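Local coordinates for sulfate adenylyltransferase, adenylylsulfate kinase (Thiobacillus denitrificans, PDB 3CR8), which acts as a hexameric APS kinase that uses ATP to phosphorylate adenosine 5'-phosphosulfate, giving 3'-phosphoadenylyl sulfate, and lacks ATP sulfurylase activity, at residues T50-P55 against A149-L154; F59-Q64 against H128-V133; R161-I166 against E191-L196; L403-I408 against I446-A451; V426-I431 against R458-M463. All blocks are in the same frame, centred on the assembly; numbering follows the deposited sequence.

Contact 1. Residues T50-P55 against A149-L154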
# COMPACT_ATOMS: atom_id res chain seq x y z
N THR A 50 0.16 -50.41 11.20
CA THR A 50 1.27 -49.51 10.95
C THR A 50 2.09 -49.21 12.20
O THR A 50 3.15 -48.60 12.13
CB THR A 50 0.76 -48.22 10.26
OG1 THR A 50 1.49 -48.02 9.05
CG2 THR A 50 0.87 -47.00 11.15
N GLY A 51 1.61 -49.64 13.36
CA GLY A 51 2.41 -49.53 14.56
C GLY A 51 1.97 -48.43 15.50
O GLY A 51 2.53 -48.27 16.57
N ALA A 52 0.96 -47.67 15.11
CA ALA A 52 0.47 -46.60 15.97
C ALA A 52 -0.06 -47.16 17.30
O ALA A 52 -0.19 -46.43 18.28
CB ALA A 52 -0.62 -45.79 15.25
N TYR A 53 -0.36 -48.46 17.31
CA TYR A 53 -0.96 -49.12 18.46
C TYR A 53 -0.09 -50.24 19.00
O TYR A 53 -0.59 -51.10 19.71
CB TYR A 53 -2.31 -49.75 18.12
CG TYR A 53 -3.40 -48.81 17.71
CD1 TYR A 53 -3.52 -47.57 18.28
CD2 TYR A 53 -4.36 -49.17 16.76
CE1 TYR A 53 -4.54 -46.71 17.91
CE2 TYR A 53 -5.37 -48.32 16.38
CZ TYR A 53 -5.45 -47.10 16.95
OH TYR A 53 -6.45 -46.25 16.61
N SER A 54 1.20 -50.24 18.65
CA SER A 54 2.15 -51.17 19.21
C SER A 54 1.93 -51.16 20.69
O SER A 54 1.82 -50.11 21.27
CB SER A 54 3.56 -50.70 18.92
OG SER A 54 3.72 -50.44 17.54
N PRO A 55 1.87 -52.33 21.32
CA PRO A 55 2.21 -53.67 20.85
C PRO A 55 1.13 -54.42 20.04
O PRO A 55 1.43 -55.49 19.49
CB PRO A 55 2.51 -54.39 22.16
CG PRO A 55 1.52 -53.84 23.10
CD PRO A 55 1.27 -52.40 22.67
N ALA A 149 3.34 -39.60 7.27
CA ALA A 149 4.37 -40.54 7.71
C ALA A 149 3.83 -41.66 8.59
O ALA A 149 2.87 -41.51 9.32
CB ALA A 149 5.48 -39.83 8.42
N THR A 150 4.45 -42.82 8.48
CA THR A 150 4.10 -43.91 9.36
C THR A 150 4.86 -43.63 10.64
O THR A 150 5.82 -42.86 10.64
CB THR A 150 4.54 -45.26 8.76
OG1 THR A 150 5.94 -45.21 8.41
CG2 THR A 150 3.71 -45.61 7.51
N PRO A 151 4.46 -44.25 11.74
CA PRO A 151 5.30 -44.07 12.90
C PRO A 151 6.79 -44.33 12.57
O PRO A 151 7.64 -43.54 13.01
CB PRO A 151 4.73 -45.07 13.89
CG PRO A 151 3.32 -45.05 13.63
CD PRO A 151 3.25 -45.01 12.10
N ALA A 152 7.09 -45.39 11.83
CA ALA A 152 8.50 -45.65 11.49
C ALA A 152 9.13 -44.54 10.63
O ALA A 152 10.26 -44.08 10.89
CB ALA A 152 8.71 -47.01 10.84
N GLU A 153 8.40 -44.09 9.61
CA GLU A 153 8.89 -43.01 8.77
C GLU A 153 9.15 -41.75 9.59
O GLU A 153 10.20 -41.10 9.45
CB GLU A 153 7.90 -42.72 7.64
CG GLU A 153 7.99 -43.68 6.48
CD GLU A 153 6.77 -43.61 5.57
OE1 GLU A 153 5.90 -42.72 5.82
OE2 GLU A 153 6.70 -44.43 4.62
N LEU A 154 8.19 -41.41 10.46
CA LEU A 154 8.33 -40.21 11.29
C LEU A 154 9.55 -40.32 12.17
O LEU A 154 10.38 -39.43 12.17
CB LEU A 154 7.10 -39.94 12.16
CG LEU A 154 6.62 -38.49 12.16
CD1 LEU A 154 5.71 -38.24 13.32
CD2 LEU A 154 7.77 -37.52 12.17

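Contact 2. Residues F59-Q64 against H128-V133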
# COMPACT_ATOMS: atom_id res chain seq x y z
N PHE A 59 -6.98 -57.11 15.82
CA PHE A 59 -8.14 -56.55 16.49
C PHE A 59 -8.55 -57.41 17.68
O PHE A 59 -8.56 -58.64 17.60
CB PHE A 59 -9.32 -56.40 15.52
CG PHE A 59 -9.05 -55.44 14.42
CD1 PHE A 59 -8.76 -55.88 13.15
CD2 PHE A 59 -9.05 -54.08 14.67
CE1 PHE A 59 -8.49 -54.98 12.14
CE2 PHE A 59 -8.78 -53.18 13.66
CZ PHE A 59 -8.50 -53.63 12.40
N MET A 60 -8.87 -56.73 18.78
CA MET A 60 -9.23 -57.39 20.04
C MET A 60 -10.48 -58.24 19.95
O MET A 60 -11.33 -58.07 19.08
CB MET A 60 -9.42 -56.38 21.15
CG MET A 60 -8.14 -55.86 21.69
SD MET A 60 -8.43 -54.48 22.84
CE MET A 60 -6.73 -54.01 23.16
N THR A 61 -10.57 -59.12 20.93
CA THR A 61 -11.55 -60.18 20.94
C THR A 61 -12.50 -59.86 22.04
O THR A 61 -12.10 -59.24 23.00
CB THR A 61 -10.86 -61.49 21.27
OG1 THR A 61 -11.23 -62.48 20.30
CG2 THR A 61 -11.22 -61.93 22.68
N ARG A 62 -13.76 -60.28 21.92
CA ARG A 62 -14.81 -59.82 22.81
C ARG A 62 -14.39 -59.87 24.28
O ARG A 62 -14.76 -59.02 25.09
CB ARG A 62 -16.13 -60.58 22.60
CG ARG A 62 -17.34 -59.66 22.62
CD ARG A 62 -18.51 -60.30 23.33
NE ARG A 62 -18.33 -60.29 24.78
CZ ARG A 62 -18.73 -59.31 25.59
NH1 ARG A 62 -19.34 -58.24 25.09
NH2 ARG A 62 -18.52 -59.40 26.89
N ALA A 63 -13.60 -60.86 24.62
CA ALA A 63 -13.08 -61.03 25.97
C ALA A 63 -12.05 -59.95 26.29
O ALA A 63 -12.14 -59.29 27.33
CB ALA A 63 -12.44 -62.40 26.11
N GLN A 64 -11.08 -59.80 25.40
CA GLN A 64 -10.06 -58.74 25.50
C GLN A 64 -10.69 -57.36 25.53
O GLN A 64 -10.27 -56.50 26.29
CB GLN A 64 -9.09 -58.84 24.32
CG GLN A 64 -8.91 -60.27 23.81
CD GLN A 64 -7.69 -60.44 22.94
OE1 GLN A 64 -7.79 -60.51 21.71
NE2 GLN A 64 -6.54 -60.51 23.57
N HIS A 128 -18.77 -57.07 14.87
CA HIS A 128 -17.42 -56.87 15.37
C HIS A 128 -16.56 -58.07 14.96
O HIS A 128 -17.04 -59.20 14.87
CB HIS A 128 -17.40 -56.78 16.88
CG HIS A 128 -17.75 -55.42 17.42
ND1 HIS A 128 -18.98 -54.83 17.23
CD2 HIS A 128 -17.03 -54.56 18.18
CE1 HIS A 128 -18.99 -53.65 17.83
NE2 HIS A 128 -17.83 -53.47 18.42
N LEU A 129 -15.27 -57.82 14.72
CA LEU A 129 -14.39 -58.88 14.26
C LEU A 129 -13.08 -58.82 15.04
O LEU A 129 -12.71 -57.77 15.57
CB LEU A 129 -14.12 -58.76 12.77
CG LEU A 129 -15.34 -58.57 11.88
CD1 LEU A 129 -14.91 -58.33 10.43
CD2 LEU A 129 -16.20 -59.81 12.01
N ALA A 130 -12.39 -59.96 15.10
CA ALA A 130 -11.22 -60.12 15.93
C ALA A 130 -10.24 -61.06 15.26
O ALA A 130 -10.62 -61.92 14.48
CB ALA A 130 -11.62 -60.67 17.28
N GLY A 131 -8.96 -60.91 15.58
CA GLY A 131 -7.95 -61.82 15.09
C GLY A 131 -6.67 -61.11 14.69
O GLY A 131 -6.66 -59.88 14.52
N GLU A 132 -5.60 -61.89 14.54
CA GLU A 132 -4.34 -61.39 14.02
C GLU A 132 -4.50 -60.87 12.61
O GLU A 132 -5.37 -61.32 11.86
CB GLU A 132 -3.31 -62.50 14.05
CG GLU A 132 -3.01 -62.98 15.44
CD GLU A 132 -2.45 -61.89 16.30
OE1 GLU A 132 -1.57 -61.15 15.83
OE2 GLU A 132 -2.90 -61.75 17.45
N VAL A 133 -3.68 -59.90 12.25
CA VAL A 133 -3.82 -59.27 10.94
C VAL A 133 -2.52 -59.43 10.17
O VAL A 133 -1.45 -59.31 10.75
CB VAL A 133 -4.17 -57.77 11.08
CG1 VAL A 133 -4.14 -57.09 9.73
CG2 VAL A 133 -5.52 -57.61 11.73

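Contact 3. Residues R161-I166 against E191-L196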
# COMPACT_ATOMS: atom_id res chain seq x y z
N ARG A 161 16.74 -35.22 11.73
CA ARG A 161 16.64 -33.87 12.24
C ARG A 161 17.39 -33.69 13.54
O ARG A 161 17.53 -32.57 14.04
CB ARG A 161 15.18 -33.50 12.42
CG ARG A 161 14.52 -33.24 11.11
CD ARG A 161 14.39 -31.77 10.92
NE ARG A 161 13.01 -31.39 11.16
CZ ARG A 161 12.60 -30.15 11.32
NH1 ARG A 161 13.46 -29.15 11.29
NH2 ARG A 161 11.32 -29.91 11.54
N GLY A 162 17.87 -34.80 14.10
CA GLY A 162 18.59 -34.78 15.36
C GLY A 162 17.73 -34.50 16.58
O GLY A 162 18.25 -34.16 17.63
N TRP A 163 16.42 -34.64 16.44
CA TRP A 163 15.47 -34.34 17.49
C TRP A 163 15.46 -35.46 18.51
O TRP A 163 15.77 -36.59 18.17
CB TRP A 163 14.07 -34.24 16.89
CG TRP A 163 13.76 -32.99 16.15
CD1 TRP A 163 14.65 -32.13 15.57
CD2 TRP A 163 12.46 -32.48 15.87
NE1 TRP A 163 13.98 -31.09 14.97
CE2 TRP A 163 12.63 -31.29 15.14
CE3 TRP A 163 11.17 -32.90 16.19
CZ2 TRP A 163 11.55 -30.51 14.70
CZ3 TRP A 163 10.10 -32.14 15.75
CH2 TRP A 163 10.29 -30.96 15.01
N ARG A 164 15.08 -35.17 19.75
CA ARG A 164 14.93 -36.20 20.78
C ARG A 164 13.60 -36.10 21.54
O ARG A 164 12.77 -37.01 21.56
CB ARG A 164 16.07 -36.13 21.79
CG ARG A 164 17.45 -36.50 21.27
CD ARG A 164 18.51 -36.36 22.36
NE ARG A 164 18.88 -34.97 22.65
CZ ARG A 164 19.45 -34.56 23.79
NH1 ARG A 164 19.70 -35.44 24.75
NH2 ARG A 164 19.76 -33.27 23.98
N ARG A 165 13.42 -34.96 22.19
CA ARG A 165 12.28 -34.68 23.05
C ARG A 165 11.30 -33.84 22.22
O ARG A 165 11.70 -32.82 21.64
CB ARG A 165 12.80 -33.87 24.25
CG ARG A 165 11.82 -33.52 25.32
CD ARG A 165 12.34 -32.31 26.06
NE ARG A 165 11.91 -32.30 27.45
CZ ARG A 165 12.65 -32.77 28.43
NH1 ARG A 165 13.85 -33.26 28.14
NH2 ARG A 165 12.21 -32.73 29.68
N ILE A 166 10.03 -34.27 22.18
CA ILE A 166 9.05 -33.73 21.24
C ILE A 166 7.64 -33.63 21.84
O ILE A 166 7.06 -34.63 22.27
CB ILE A 166 8.99 -34.59 19.96
CG1 ILE A 166 10.39 -34.73 19.33
CG2 ILE A 166 8.05 -34.00 18.96
CD1 ILE A 166 10.49 -35.82 18.29
N GLU A 191 11.77 -27.40 26.80
CA GLU A 191 12.94 -27.62 25.96
C GLU A 191 12.68 -28.73 24.93
O GLU A 191 13.47 -29.69 24.81
CB GLU A 191 14.17 -27.95 26.81
CG GLU A 191 14.61 -26.80 27.74
CD GLU A 191 15.91 -27.09 28.46
OE1 GLU A 191 16.87 -27.56 27.81
OE2 GLU A 191 15.97 -26.84 29.69
N ALA A 192 11.58 -28.56 24.20
CA ALA A 192 11.11 -29.57 23.25
C ALA A 192 10.91 -29.04 21.83
O ALA A 192 10.63 -27.85 21.62
CB ALA A 192 9.82 -30.21 23.77
N ASN A 193 11.07 -29.94 20.86
CA ASN A 193 10.65 -29.69 19.48
C ASN A 193 9.14 -29.90 19.36
O ASN A 193 8.53 -30.52 20.23
CB ASN A 193 11.40 -30.59 18.50
CG ASN A 193 12.92 -30.51 18.67
OD1 ASN A 193 13.60 -29.81 17.93
ND2 ASN A 193 13.44 -31.24 19.65
N LEU A 194 8.54 -29.35 18.31
CA LEU A 194 7.08 -29.34 18.21
C LEU A 194 6.65 -30.06 16.97
O LEU A 194 7.19 -29.81 15.88
CB LEU A 194 6.55 -27.92 18.16
CG LEU A 194 5.05 -27.80 17.96
CD1 LEU A 194 4.33 -28.35 19.16
CD2 LEU A 194 4.65 -26.35 17.68
N LEU A 195 5.68 -30.95 17.16
CA LEU A 195 5.05 -31.72 16.09
C LEU A 195 3.57 -31.32 15.92
O LEU A 195 2.73 -31.56 16.81
CB LEU A 195 5.21 -33.22 16.33
CG LEU A 195 4.46 -34.11 15.33
CD1 LEU A 195 5.08 -33.95 13.94
CD2 LEU A 195 4.46 -35.56 15.72
N LEU A 196 3.25 -30.70 14.80
CA LEU A 196 1.85 -30.42 14.48
C LEU A 196 1.33 -31.65 13.78
O LEU A 196 1.81 -32.01 12.68
CB LEU A 196 1.76 -29.20 13.57
CG LEU A 196 2.40 -27.94 14.17
CD1 LEU A 196 2.49 -26.82 13.16
CD2 LEU A 196 1.60 -27.49 15.39

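Contact 4. Residues L403-I408 against I446-A451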
# COMPACT_ATOMS: atom_id res chain seq x y z
N LEU A 403 -31.45 -21.38 -13.87
CA LEU A 403 -32.87 -21.64 -13.72
C LEU A 403 -33.18 -23.10 -13.98
O LEU A 403 -33.25 -23.51 -15.13
CB LEU A 403 -33.64 -20.82 -14.73
CG LEU A 403 -34.96 -20.19 -14.23
CD1 LEU A 403 -35.77 -19.60 -15.37
CD2 LEU A 403 -35.83 -21.17 -13.44
N LEU A 404 -33.34 -23.89 -12.92
CA LEU A 404 -33.75 -25.27 -13.06
C LEU A 404 -35.29 -25.38 -13.15
O LEU A 404 -35.96 -25.71 -12.16
CB LEU A 404 -33.24 -26.09 -11.87
CG LEU A 404 -31.73 -26.35 -11.86
CD1 LEU A 404 -31.31 -27.16 -10.63
CD2 LEU A 404 -31.32 -27.09 -13.11
N ASP A 405 -35.86 -25.11 -14.33
CA ASP A 405 -37.32 -25.21 -14.43
C ASP A 405 -37.93 -25.98 -15.62
O ASP A 405 -38.39 -27.11 -15.45
CB ASP A 405 -37.96 -23.84 -14.33
CG ASP A 405 -39.32 -23.89 -13.67
OD1 ASP A 405 -39.66 -24.96 -13.11
OD2 ASP A 405 -40.03 -22.87 -13.71
N GLY A 406 -37.97 -25.36 -16.79
CA GLY A 406 -38.82 -25.85 -17.86
C GLY A 406 -38.23 -26.87 -18.80
O GLY A 406 -38.16 -28.06 -18.48
N ASP A 407 -37.85 -26.39 -19.97
CA ASP A 407 -37.14 -27.20 -20.96
C ASP A 407 -35.92 -27.86 -20.32
O ASP A 407 -35.73 -29.07 -20.42
CB ASP A 407 -36.67 -26.30 -22.10
CG ASP A 407 -37.62 -25.17 -22.38
OD1 ASP A 407 -37.15 -24.03 -22.58
OD2 ASP A 407 -38.85 -25.42 -22.40
N ILE A 408 -35.10 -27.03 -19.68
CA ILE A 408 -33.89 -27.48 -19.02
C ILE A 408 -34.10 -28.80 -18.30
O ILE A 408 -33.48 -29.80 -18.64
CB ILE A 408 -33.32 -26.38 -18.06
CG1 ILE A 408 -32.35 -25.48 -18.83
CG2 ILE A 408 -32.60 -27.01 -16.88
CD1 ILE A 408 -31.85 -24.28 -18.05
N ILE A 446 -32.13 -21.76 -8.92
CA ILE A 446 -33.53 -21.38 -8.71
C ILE A 446 -34.47 -22.45 -9.22
O ILE A 446 -34.55 -22.66 -10.42
CB ILE A 446 -33.86 -20.09 -9.45
CG1 ILE A 446 -33.14 -18.90 -8.82
CG2 ILE A 446 -35.33 -19.86 -9.47
CD1 ILE A 446 -33.06 -17.76 -9.78
N CYS A 447 -35.20 -23.09 -8.31
CA CYS A 447 -36.02 -24.24 -8.64
C CYS A 447 -37.48 -24.10 -8.30
O CYS A 447 -37.82 -23.62 -7.22
CB CYS A 447 -35.67 -25.40 -7.71
SG CYS A 447 -33.99 -25.76 -7.69
N ALA A 448 -38.33 -24.57 -9.20
CA ALA A 448 -39.78 -24.60 -8.96
C ALA A 448 -40.51 -25.84 -9.48
O ALA A 448 -41.43 -25.73 -10.28
CB ALA A 448 -40.31 -23.33 -9.62
N PRO A 449 -40.10 -27.03 -9.01
CA PRO A 449 -40.74 -28.30 -9.34
C PRO A 449 -42.07 -28.48 -8.62
O PRO A 449 -42.43 -27.72 -7.72
CB PRO A 449 -39.75 -29.30 -8.76
CG PRO A 449 -39.39 -28.65 -7.46
CD PRO A 449 -39.07 -27.24 -7.98
N ILE A 450 -42.79 -29.53 -9.01
CA ILE A 450 -44.00 -29.94 -8.32
C ILE A 450 -43.65 -30.86 -7.14
O ILE A 450 -43.14 -31.97 -7.34
CB ILE A 450 -44.97 -30.64 -9.29
CG1 ILE A 450 -44.21 -31.29 -10.44
CG2 ILE A 450 -45.92 -29.62 -9.89
CD1 ILE A 450 -43.22 -32.36 -10.02
N ALA A 451 -43.91 -30.40 -5.92
CA ALA A 451 -43.56 -31.17 -4.72
C ALA A 451 -44.57 -30.94 -3.62
O ALA A 451 -44.67 -29.84 -3.08
CB ALA A 451 -42.15 -30.83 -4.24

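Contact 5. Residues V426-I431 against R458-M463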
# COMPACT_ATOMS: atom_id res chain seq x y z
N VAL A 426 -38.76 -38.61 -7.32
CA VAL A 426 -37.37 -38.85 -7.68
C VAL A 426 -36.92 -37.65 -8.49
O VAL A 426 -35.80 -37.18 -8.36
CB VAL A 426 -37.15 -40.16 -8.47
CG1 VAL A 426 -37.17 -39.89 -9.99
CG2 VAL A 426 -35.84 -40.84 -8.03
N ASN A 427 -37.82 -37.16 -9.33
CA ASN A 427 -37.62 -35.92 -10.04
C ASN A 427 -37.23 -34.77 -9.10
O ASN A 427 -36.33 -33.99 -9.41
CB ASN A 427 -38.89 -35.52 -10.75
CG ASN A 427 -38.78 -34.16 -11.40
OD1 ASN A 427 -38.02 -33.97 -12.33
ND2 ASN A 427 -39.56 -33.22 -10.91
N VAL A 428 -37.92 -34.67 -7.97
CA VAL A 428 -37.64 -33.60 -7.02
C VAL A 428 -36.23 -33.73 -6.44
O VAL A 428 -35.44 -32.79 -6.55
CB VAL A 428 -38.69 -33.52 -5.88
CG1 VAL A 428 -38.25 -32.55 -4.81
CG2 VAL A 428 -40.02 -33.09 -6.44
N ARG A 429 -35.90 -34.89 -5.85
CA ARG A 429 -34.58 -35.07 -5.27
C ARG A 429 -33.53 -34.86 -6.33
O ARG A 429 -32.47 -34.30 -6.06
CB ARG A 429 -34.43 -36.46 -4.67
CG ARG A 429 -35.06 -36.58 -3.32
CD ARG A 429 -34.39 -37.64 -2.49
NE ARG A 429 -35.09 -37.76 -1.22
CZ ARG A 429 -36.31 -38.26 -1.10
NH1 ARG A 429 -36.95 -38.71 -2.17
NH2 ARG A 429 -36.89 -38.33 0.09
N ARG A 430 -33.87 -35.24 -7.55
CA ARG A 430 -32.97 -35.12 -8.68
C ARG A 430 -32.57 -33.71 -8.83
O ARG A 430 -31.43 -33.40 -9.09
CB ARG A 430 -33.71 -35.49 -9.94
CG ARG A 430 -32.89 -35.32 -11.16
CD ARG A 430 -32.40 -36.64 -11.64
NE ARG A 430 -33.12 -37.06 -12.83
CZ ARG A 430 -33.39 -38.32 -13.12
NH1 ARG A 430 -33.04 -39.27 -12.28
NH2 ARG A 430 -34.03 -38.62 -14.23
N ILE A 431 -33.54 -32.86 -8.70
CA ILE A 431 -33.29 -31.43 -8.81
C ILE A 431 -32.64 -30.81 -7.57
O ILE A 431 -31.84 -29.89 -7.68
CB ILE A 431 -34.55 -30.69 -9.15
CG1 ILE A 431 -34.89 -30.89 -10.62
CG2 ILE A 431 -34.37 -29.22 -8.87
CD1 ILE A 431 -36.07 -30.02 -11.09
N ARG A 458 -38.15 -31.61 2.67
CA ARG A 458 -37.19 -31.45 3.76
C ARG A 458 -35.82 -31.97 3.42
O ARG A 458 -34.82 -31.36 3.77
CB ARG A 458 -37.66 -32.01 5.09
CG ARG A 458 -36.60 -31.69 6.07
CD ARG A 458 -36.33 -30.26 6.38
NE ARG A 458 -37.57 -29.87 7.01
CZ ARG A 458 -37.86 -28.64 7.40
NH1 ARG A 458 -37.04 -27.65 7.10
NH2 ARG A 458 -39.00 -28.40 8.04
N ASP A 459 -35.81 -33.10 2.72
CA ASP A 459 -34.58 -33.79 2.38
C ASP A 459 -33.78 -32.91 1.43
O ASP A 459 -32.57 -32.73 1.60
CB ASP A 459 -34.88 -35.16 1.77
CG ASP A 459 -35.50 -36.14 2.78
OD1 ASP A 459 -36.58 -36.67 2.48
OD2 ASP A 459 -34.92 -36.35 3.87
N VAL A 460 -34.47 -32.35 0.45
CA VAL A 460 -33.85 -31.40 -0.45
C VAL A 460 -33.23 -30.25 0.34
O VAL A 460 -32.04 -29.97 0.23
CB VAL A 460 -34.82 -30.90 -1.53
CG1 VAL A 460 -34.22 -29.75 -2.29
CG2 VAL A 460 -35.15 -32.02 -2.50
N ARG A 461 -34.02 -29.58 1.15
CA ARG A 461 -33.46 -28.50 1.95
C ARG A 461 -32.20 -28.92 2.75
O ARG A 461 -31.24 -28.15 2.84
CB ARG A 461 -34.51 -27.91 2.87
CG ARG A 461 -33.90 -27.24 4.08
CD ARG A 461 -34.96 -26.92 5.12
NE ARG A 461 -36.03 -26.06 4.60
CZ ARG A 461 -36.03 -24.73 4.66
NH1 ARG A 461 -35.02 -24.10 5.23
NH2 ARG A 461 -37.03 -24.04 4.16
N ALA A 462 -32.19 -30.12 3.34
CA ALA A 462 -31.05 -30.54 4.14
C ALA A 462 -29.83 -30.78 3.24
O ALA A 462 -28.69 -30.42 3.60
CB ALA A 462 -31.40 -31.79 4.93
N MET A 463 -30.10 -31.37 2.08
CA MET A 463 -29.04 -31.66 1.13
C MET A 463 -28.35 -30.36 0.73
O MET A 463 -27.11 -30.29 0.71
CB MET A 463 -29.56 -32.41 -0.12
CG MET A 463 -28.48 -33.28 -0.81
SD MET A 463 -28.79 -33.75 -2.53
CE MET A 463 -30.58 -33.82 -2.60

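Contact 1. Residues T50-P55 against A149-L154
The buried pyrrolidine ring of P151 meets T50, G51 and A52, and this is the close-packed part of the contact. T50 turns its methyl branch to the ring, with CG2 3.2 Å from P151 CD, and the two side chains lie at a slant to each other. Further along the ring, P151 CG is 3.8 Å from A52 N and 4.3 Å from A52 CB. P151 also packs on F256 of helix 244-256. A chain reversal meets a helix start here: G51, with positive phi, closes helix 39-50 in a Schellman motif and begins a type I beta turn to S54, whereas T150 is the N-cap of helix 151-160. T150 and E153 form a capping box. With chi1 at 53°, T150 OG1 lies between its own backbone N and carbonyl carbon, from where it accepts from E153 N at 3.0 Å. In return T150 N donates to E153 OE1 at 3.0 Å, approaching from above the carboxylate plane. The contact is looser toward the T150 methyl, where both threonines are partly exposed: T150 CG2 reaches T50 OG1 at 3.6 Å, a van der Waals touch. An alanine in place of T50 would take away both branches and would probably leave a gap beside P151 CD and the T150 methyl without its neighbour. Beyond the threonines, A152 and E153 face solvent on the outer side of the helix.

Contact 2. Residues F59-Q64 against H128-V133
F59 pairs with G131 where the short strand 58-59 lies antiparallel along strand 126-135, in the mixed sheet of the N-terminal PUA-like region. The two residues form a hydrogen-bonded pair. G131 N donates to F59 O at 3.1 Å in a nearly straight bond (167°), while the return bond from F59 N to G131 O, also 3.1 Å, is bent and weak. A130 CA adds a C-H...O contact to the same F59 carbonyl. The side chain of F59 crosses V133 obliquely, with ring atom CD1 of F59 3.9 Å from V133 CG2, and its CB rests 3.7 Å from L129 O. V133 presents CG2 because that methyl stands anti to its carbonyl carbon, beside the backbone N. L86 touches both F59 and L129, and L115 touches L129 and V133, extending this apolar layer. Past the pair, the A130 methyl touches both M60 O and T61 OG1, the latter at 3.5 Å, just before helix 62-71 begins. G131 has a phi of 140°, at which a CB would run into the preceding carbonyl oxygen. Across these two segments the hydrogen bonds are backbone only and rest mainly on one good bond, with apolar side-chain packing adding the rest.

Contact 3. Residues R161-I166 against E191-L196
N193 lies flat against the indole of W163, its amide plane 21° from the ring plane. The backbone sets N193 CB over the six-membered ring, 3.3 Å from its centroid, in a CH-pi contact. Chi1 of -53° then swings the amide over the indole face. OD1 lies over the same face but accepts nothing from the indole N-H, and makes a weak hydrogen bond to Q531 of a neighbouring subunit. The other end of the amide turns to the backbone: N193 ND2 donates to R165 O at 3.1 Å in a bond of 173°. N193 N reaches that oxygen too, at 3.0 Å and from the opposite face of its carbonyl plane, so one acceptor is gripped twice by one residue. Replacing W163 by an alanine would strip the ring from the N193 amide, which would probably be freer to turn despite its bond to R165 O. R165, extended from CG to NE, runs its CD past E191 O, and I166 CG2 packs on L195 CB at 3.9 Å. I166 and N193 are bridge partners on adjacent parallel strands joined through helix 177-189, a beta-alpha-beta unit at the heart of the Rossmann-like sheet of the ATP-sulfurylase domain.

Contact 4. Residues L403-I408 against I446-A451
L403 and L404 meet I446 and C447 where strand 401-404, the outermost within this chain, runs parallel to strand 444-447 in the five-stranded sheet of the P-loop kinase fold. The backbone link between the two segments is slight: L404 N donates to I446 O at 3.0 Å, bent to 132° and therefore weak. L404 is the centre of an inverse gamma turn. Apolar packing occupies both sides of the pair. On the face of L403 and I446, L403 CD2 lies 4.2 Å from I446 CG2, and the same methyl passes near I446 O. Helix 380-394, whose first turn belongs to the predicted ATP site, packs over this face, with A386, L389 and A390 against I446. On the face of L404 and C447, L404 CD1 comes within 4.2 Å of C447 SG, and helix 421-440 lies above them through V434 and I431. L404 reaches up there with CG anti to its carbonyl carbon (chi1 -72°). The polar residue is D405, following L404, on the side where nucleotides bind in P-loop proteins. It lies beside S383, a predicted ATP-site residue, but its OD2 comes implausibly close to the S383 hydroxyl, so a bond there is doubtful. The carboxylate also rests beside A448: D405 OD1 is 3.9 Å from A448 CB and 3.4 Å from A448 O, the latter a meeting of two acceptors without a bond.

Contact 5. Residues V426-I431 against R458-M463
R429 and D459 form the salt bridge that joins helix 421-440 to helix 454-465. R429 NH2 donates to D459 OD1 at 2.9 Å, with an N-H...O angle of 142°. D459 OD1 meets the guanidinium at its edge, somewhat tilted from its plane, and the donor comes to OD1 from above the carboxylate plane, 46° out of it. The arginine chain is extended from CG to NE, which carries the charged end across the groove between the helices. Its other nitrogen, NH1, makes a second salt bridge, to D425 one turn earlier on its own helix; the guanidinium is thus shared by two acids, which probably balance its charge. Beneath this partly exposed salt bridge the packing is apolar. V428 CG1 touches V460 CG2 at 3.9 Å, the two valine side chains crossing at about a right angle, and V460 CG2 also approaches R429 CA at 4.2 Å. One turn further on, M463 bends at its last torsion and brings CE to 4.0 Å from R429 O. F470 of strand 469-475 lies against V460 on the sheet side. The helix axes run nearly parallel, 14° apart and 9.5 Å at closest approach. This is how neighbouring helices commonly pack in an alpha/beta fold, and here they are two helices of the P-loop kinase domain, each leading into a strand of its parallel sheet.

In the fold
From the N terminus, contact 1 closes the first large loop, joining the turn after helix 39-50 to the start of helix 151-160. Contact 2 is nested inside that loop and seats the short strand 58-59 on strand 126-135. Contact 3 follows in series, closing a strand-helix-strand loop in the ATP-sulfurylase domain; it touches contact 1 through L154 and L195, so helix 151-160 ties the PUA-like part to that sheet. Contacts 4 and 5 lie in the kinase domain, more than 40 Å from the others between centres. Their segments alternate along the chain, so the two loops cross, and they meet where V428 and I431 pack on 446-451.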